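PDB 3MCX: SusD superfamily protein, which is of unknown function but, as a zinc-binding outer-membrane member of the SusD family, probably helps to capture glycans at the cell surface. Local coordinates for residues N282-I292 / K314-P325. Sequence-based numbering, arbitrary orientation.
With ZN (zinc ion), chain D.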
loop_
_atom_site.group_PDB
_atom_site.type_symbol
_atom_site.label_atom_id
_atom_site.label_comp_id
_atom_site.label_asym_id
_atom_site.label_seq_id
_atom_site.Cartn_x
_atom_site.Cartn_y
_atom_site.Cartn_z
ATOM N N ASN A 282 -12.026 13.998 -9.377
ATOM C CA ASN A 282 -12.615 15.334 -9.295
ATOM C C ASN A 282 -13.450 15.483 -10.548
ATOM O O ASN A 282 -12.982 15.927 -11.605
ATOM C CB ASN A 282 -11.477 16.337 -9.170
ATOM C CG ASN A 282 -11.913 17.726 -8.831
ATOM O OD1 ASN A 282 -13.109 18.049 -8.780
ATOM N ND2 ASN A 282 -10.906 18.595 -8.568
ATOM N N GLU A 283 -14.713 15.073 -10.424
ATOM C CA GLU A 283 -15.558 14.792 -11.588
ATOM C C GLU A 283 -16.431 15.980 -11.963
ATOM O O GLU A 283 -16.823 16.779 -11.103
ATOM C CB GLU A 283 -16.475 13.594 -11.272
ATOM C CG GLU A 283 -15.764 12.319 -10.868
ATOM C CD GLU A 283 -16.679 11.347 -10.175
ATOM O OE1 GLU A 283 -17.079 11.620 -9.027
ATOM O OE2 GLU A 283 -16.982 10.282 -10.792
ATOM N N ALA A 284 -16.773 16.115 -13.246
ATOM C CA ALA A 284 -17.645 17.181 -13.686
ATOM C C ALA A 284 -19.080 17.005 -13.187
ATOM O O ALA A 284 -19.823 17.963 -13.066
ATOM C CB ALA A 284 -17.615 17.293 -15.220
ATOM N N THR A 285 -19.459 15.749 -12.932
ATOM C CA THR A 285 -20.720 15.415 -12.251
ATOM C C THR A 285 -20.334 14.377 -11.201
ATOM O O THR A 285 -19.663 13.383 -11.515
ATOM C CB THR A 285 -21.774 14.827 -13.233
ATOM O OG1 THR A 285 -22.115 15.800 -14.217
ATOM C CG2 THR A 285 -23.068 14.410 -12.495
ATOM N N VAL A 286 -20.708 14.601 -9.940
ATOM C CA VAL A 286 -20.330 13.682 -8.858
ATOM C C VAL A 286 -20.869 12.297 -9.188
ATOM O O VAL A 286 -22.060 12.171 -9.535
ATOM C CB VAL A 286 -20.894 14.142 -7.511
ATOM C CG1 VAL A 286 -20.634 13.109 -6.398
ATOM C CG2 VAL A 286 -20.305 15.509 -7.093
ATOM N N ASP A 287 -20.012 11.291 -9.146
ATOM C CA ASP A 287 -20.436 9.918 -9.482
ATOM C C ASP A 287 -19.711 8.898 -8.641
ATOM O O ASP A 287 -20.275 8.417 -7.658
ATOM C CB ASP A 287 -20.296 9.696 -11.002
ATOM C CG ASP A 287 -20.997 8.430 -11.473
ATOM O OD1 ASP A 287 -21.504 7.684 -10.629
ATOM O OD2 ASP A 287 -21.029 8.179 -12.689
ATOM N N TRP A 288 -18.470 8.594 -8.983
ATOM C CA TRP A 288 -17.707 7.559 -8.336
ATOM C C TRP A 288 -16.936 8.006 -7.109
ATOM O O TRP A 288 -16.597 7.164 -6.282
ATOM C CB TRP A 288 -16.711 6.916 -9.312
ATOM C CG TRP A 288 -17.375 6.250 -10.459
ATOM C CD1 TRP A 288 -17.651 6.779 -11.686
ATOM C CD2 TRP A 288 -17.853 4.906 -10.487
ATOM N NE1 TRP A 288 -18.270 5.832 -12.493
ATOM C CE2 TRP A 288 -18.406 4.677 -11.768
ATOM C CE3 TRP A 288 -17.860 3.868 -9.549
ATOM C CZ2 TRP A 288 -18.976 3.452 -12.123
ATOM C CZ3 TRP A 288 -18.423 2.640 -9.913
ATOM C CH2 TRP A 288 -18.948 2.444 -11.190
ATOM N N ASN A 289 -16.659 9.291 -6.964
ATOM C CA ASN A 289 -15.765 9.715 -5.902
ATOM C C ASN A 289 -16.249 9.314 -4.511
ATOM O O ASN A 289 -17.429 9.466 -4.188
ATOM C CB ASN A 289 -15.600 11.255 -5.941
ATOM C CG ASN A 289 -14.817 11.787 -4.773
ATOM O OD1 ASN A 289 -15.354 11.835 -3.650
ATOM N ND2 ASN A 289 -13.559 12.183 -5.004
ATOM N N ASN A 290 -15.331 8.812 -3.705
ATOM C CA ASN A 290 -15.577 8.783 -2.269
ATOM C C ASN A 290 -14.352 8.942 -1.406
ATOM O O ASN A 290 -14.323 8.436 -0.299
ATOM C CB ASN A 290 -16.407 7.578 -1.806
ATOM C CG ASN A 290 -17.192 7.901 -0.538
ATOM O OD1 ASN A 290 -17.365 9.090 -0.226
ATOM N ND2 ASN A 290 -17.698 6.878 0.182
ATOM N N LEU A 291 -13.332 9.636 -1.918
ATOM C CA LEU A 291 -12.120 9.942 -1.179
ATOM C C LEU A 291 -11.794 11.405 -1.376
ATOM O O LEU A 291 -11.687 11.881 -2.512
ATOM C CB LEU A 291 -10.953 9.074 -1.630
ATOM C CG LEU A 291 -11.089 7.579 -1.315
ATOM C CD1 LEU A 291 -10.214 6.744 -2.230
ATOM C CD2 LEU A 291 -10.770 7.242 0.157
ATOM N N ILE A 292 -11.645 12.116 -0.263
ATOM C CA ILE A 292 -11.200 13.499 -0.264
ATOM C C ILE A 292 -10.214 13.675 0.863
ATOM O O ILE A 292 -10.175 12.863 1.794
ATOM C CB ILE A 292 -12.342 14.510 -0.150
ATOM C CG1 ILE A 292 -13.188 14.323 1.135
ATOM C CG2 ILE A 292 -13.248 14.447 -1.432
ATOM C CD1 ILE A 292 -14.203 15.431 1.436
ATOM N N LYS A 314 -6.400 20.014 -4.990
ATOM C CA LYS A 314 -7.219 20.744 -5.934
ATOM C C LYS A 314 -8.624 20.973 -5.352
ATOM O O LYS A 314 -9.178 20.088 -4.716
ATOM C CB LYS A 314 -7.354 19.904 -7.209
ATOM C CG LYS A 314 -6.038 19.465 -7.819
ATOM C CD LYS A 314 -5.232 20.678 -8.250
ATOM C CE LYS A 314 -3.940 20.298 -8.958
ATOM N NZ LYS A 314 -3.029 21.489 -9.151
ATOM N N GLU A 315 -9.218 22.114 -5.661
ATOM C CA GLU A 315 -10.576 22.385 -5.317
ATOM C C GLU A 315 -11.480 21.617 -6.316
ATOM O O GLU A 315 -11.059 21.310 -7.415
ATOM C CB GLU A 315 -10.775 23.869 -5.506
ATOM C CG GLU A 315 -12.004 24.345 -4.979
ATOM C CD GLU A 315 -12.387 25.797 -5.311
ATOM O OE1 GLU A 315 -11.600 26.726 -5.765
ATOM O OE2 GLU A 315 -13.588 25.979 -5.031
ATOM N N SER A 316 -12.708 21.325 -5.914
ATOM C CA SER A 316 -13.712 20.750 -6.812
ATOM C C SER A 316 -13.843 21.529 -8.116
ATOM O O SER A 316 -13.994 22.748 -8.135
ATOM C CB SER A 316 -15.076 20.767 -6.121
ATOM O OG SER A 316 -16.118 20.327 -6.981
ATOM N N VAL A 317 -13.835 20.790 -9.225
ATOM C CA VAL A 317 -14.061 21.407 -10.524
ATOM C C VAL A 317 -15.531 21.857 -10.681
ATOM O O VAL A 317 -15.855 22.706 -11.513
ATOM C CB VAL A 317 -13.639 20.502 -11.730
ATOM C CG1 VAL A 317 -12.146 20.170 -11.684
ATOM C CG2 VAL A 317 -14.475 19.212 -11.774
ATOM N N ILE A 318 -16.427 21.281 -9.875
ATOM C CA ILE A 318 -17.785 21.808 -9.751
ATOM C C ILE A 318 -17.795 22.946 -8.704
ATOM O O ILE A 318 -17.612 22.691 -7.515
ATOM C CB ILE A 318 -18.789 20.737 -9.281
ATOM C CG1 ILE A 318 -18.789 19.533 -10.247
ATOM C CG2 ILE A 318 -20.166 21.319 -9.088
ATOM C CD1 ILE A 318 -19.445 18.252 -9.632
ATOM N N GLU A 319 -17.947 24.175 -9.128
ATOM C CA GLU A 319 -18.026 25.259 -8.142
ATOM C C GLU A 319 -19.329 25.129 -7.364
ATOM O O GLU A 319 -20.364 24.818 -7.921
ATOM C CB GLU A 319 -17.855 26.656 -8.758
ATOM C CG GLU A 319 -16.379 27.007 -9.093
ATOM C CD GLU A 319 -15.481 27.208 -7.881
ATOM O OE1 GLU A 319 -16.009 27.490 -6.768
ATOM O OE2 GLU A 319 -14.255 27.027 -8.063
ATOM N N ASN A 320 -19.261 25.420 -6.073
ATOM C CA ASN A 320 -20.442 25.453 -5.196
ATOM C C ASN A 320 -21.012 24.026 -5.124
ATOM O O ASN A 320 -22.214 23.835 -5.175
ATOM C CB ASN A 320 -21.466 26.494 -5.655
ATOM C CG ASN A 320 -20.871 27.876 -5.738
ATOM O OD1 ASN A 320 -19.997 28.191 -4.893
ATOM N ND2 ASN A 320 -21.289 28.677 -6.695
ATOM N N ASN A 321 -20.108 23.074 -4.970
ATOM C CA ASN A 321 -20.452 21.652 -5.018
ATOM C C ASN A 321 -21.173 21.225 -3.745
ATOM O O ASN A 321 -20.558 21.162 -2.675
ATOM C CB ASN A 321 -19.159 20.866 -5.216
ATOM C CG ASN A 321 -19.360 19.351 -5.487
ATOM O OD1 ASN A 321 -20.468 18.826 -5.303
ATOM N ND2 ASN A 321 -18.299 18.677 -5.911
ATOM N N THR A 322 -22.458 20.870 -3.866
ATOM C CA THR A 322 -23.237 20.481 -2.680
ATOM C C THR A 322 -23.027 19.020 -2.300
ATOM O O THR A 322 -23.555 18.593 -1.261
ATOM C CB THR A 322 -24.721 20.732 -2.859
ATOM O OG1 THR A 322 -25.173 19.954 -3.964
ATOM C CG2 THR A 322 -24.977 22.218 -3.101
ATOM N N GLY A 323 -22.206 18.284 -3.071
ATOM C CA GLY A 323 -21.803 16.903 -2.784
ATOM C C GLY A 323 -20.644 16.789 -1.800
ATOM O O GLY A 323 -20.242 15.689 -1.399
ATOM N N LEU A 324 -20.120 17.942 -1.378
ATOM C CA LEU A 324 -19.071 17.982 -0.356
ATOM C C LEU A 324 -19.682 18.383 0.976
ATOM O O LEU A 324 -20.638 19.112 1.036
ATOM C CB LEU A 324 -17.987 19.009 -0.722
ATOM C CG LEU A 324 -17.034 18.610 -1.825
ATOM C CD1 LEU A 324 -16.214 19.833 -2.271
ATOM C CD2 LEU A 324 -16.096 17.508 -1.401
ATOM N N PRO A 325 -19.039 17.965 2.075
ATOM C CA PRO A 325 -19.402 18.586 3.342
ATOM C C PRO A 325 -19.325 20.109 3.214
ATOM O O PRO A 325 -18.384 20.599 2.583
ATOM C CB PRO A 325 -18.324 18.051 4.286
ATOM C CG PRO A 325 -17.942 16.757 3.723
ATOM C CD PRO A 325 -17.995 16.943 2.215
HETATM ZN ZN ZN D . -14.673 27.588 -5.233
HETATM O O HOH W 1 -15.884 17.717 -8.685
#
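Two loops of the SusD fold meet beside a surface zinc site, and Asn282 of segment 282-292 joins them by gripping the backbone of 314-325. With CG anti to the backbone N (chi1 -170°), its amide reaches across and bonds at both ends. OD1 accepts from Val317 N at 2.9 Å, nearly straight at 168°. ND2 gives its hydrogen to Glu315 O at 3.0 Å, a partner close to the amide plane although the donor stands above the carbonyl's own plane. A water bridges Asn282 OD1, Glu283 O and Ser316 OG, and Ser316 OG in turn donates to Ile318 O and accepts from Asn321 ND2. Next to these bonds, CD1 of Ile318 comes within 3.8 Å of CG2 of Val286, the two side chains crossing at about a right angle; farther along, Ile292 CD1 rests on Leu324 CD2 at 4.0 Å. Asn321 OD1 takes Gly323 N in an Asx turn. Glu315 OE2 (1.9 Å) and Glu319 OE1 (2.0 Å) bind the zinc ion, with His330 as third protein ligand. With an alanine in place of Asn282, Val317 N and Glu315 O would probably lose their partners, and the backbone between them would be freer to shift. By holding Glu315 O and Val317 N, the asparagine steadies the backbone from which the zinc-binding side chain of Glu315 extends, probably an indirect second-shell effect on the metal.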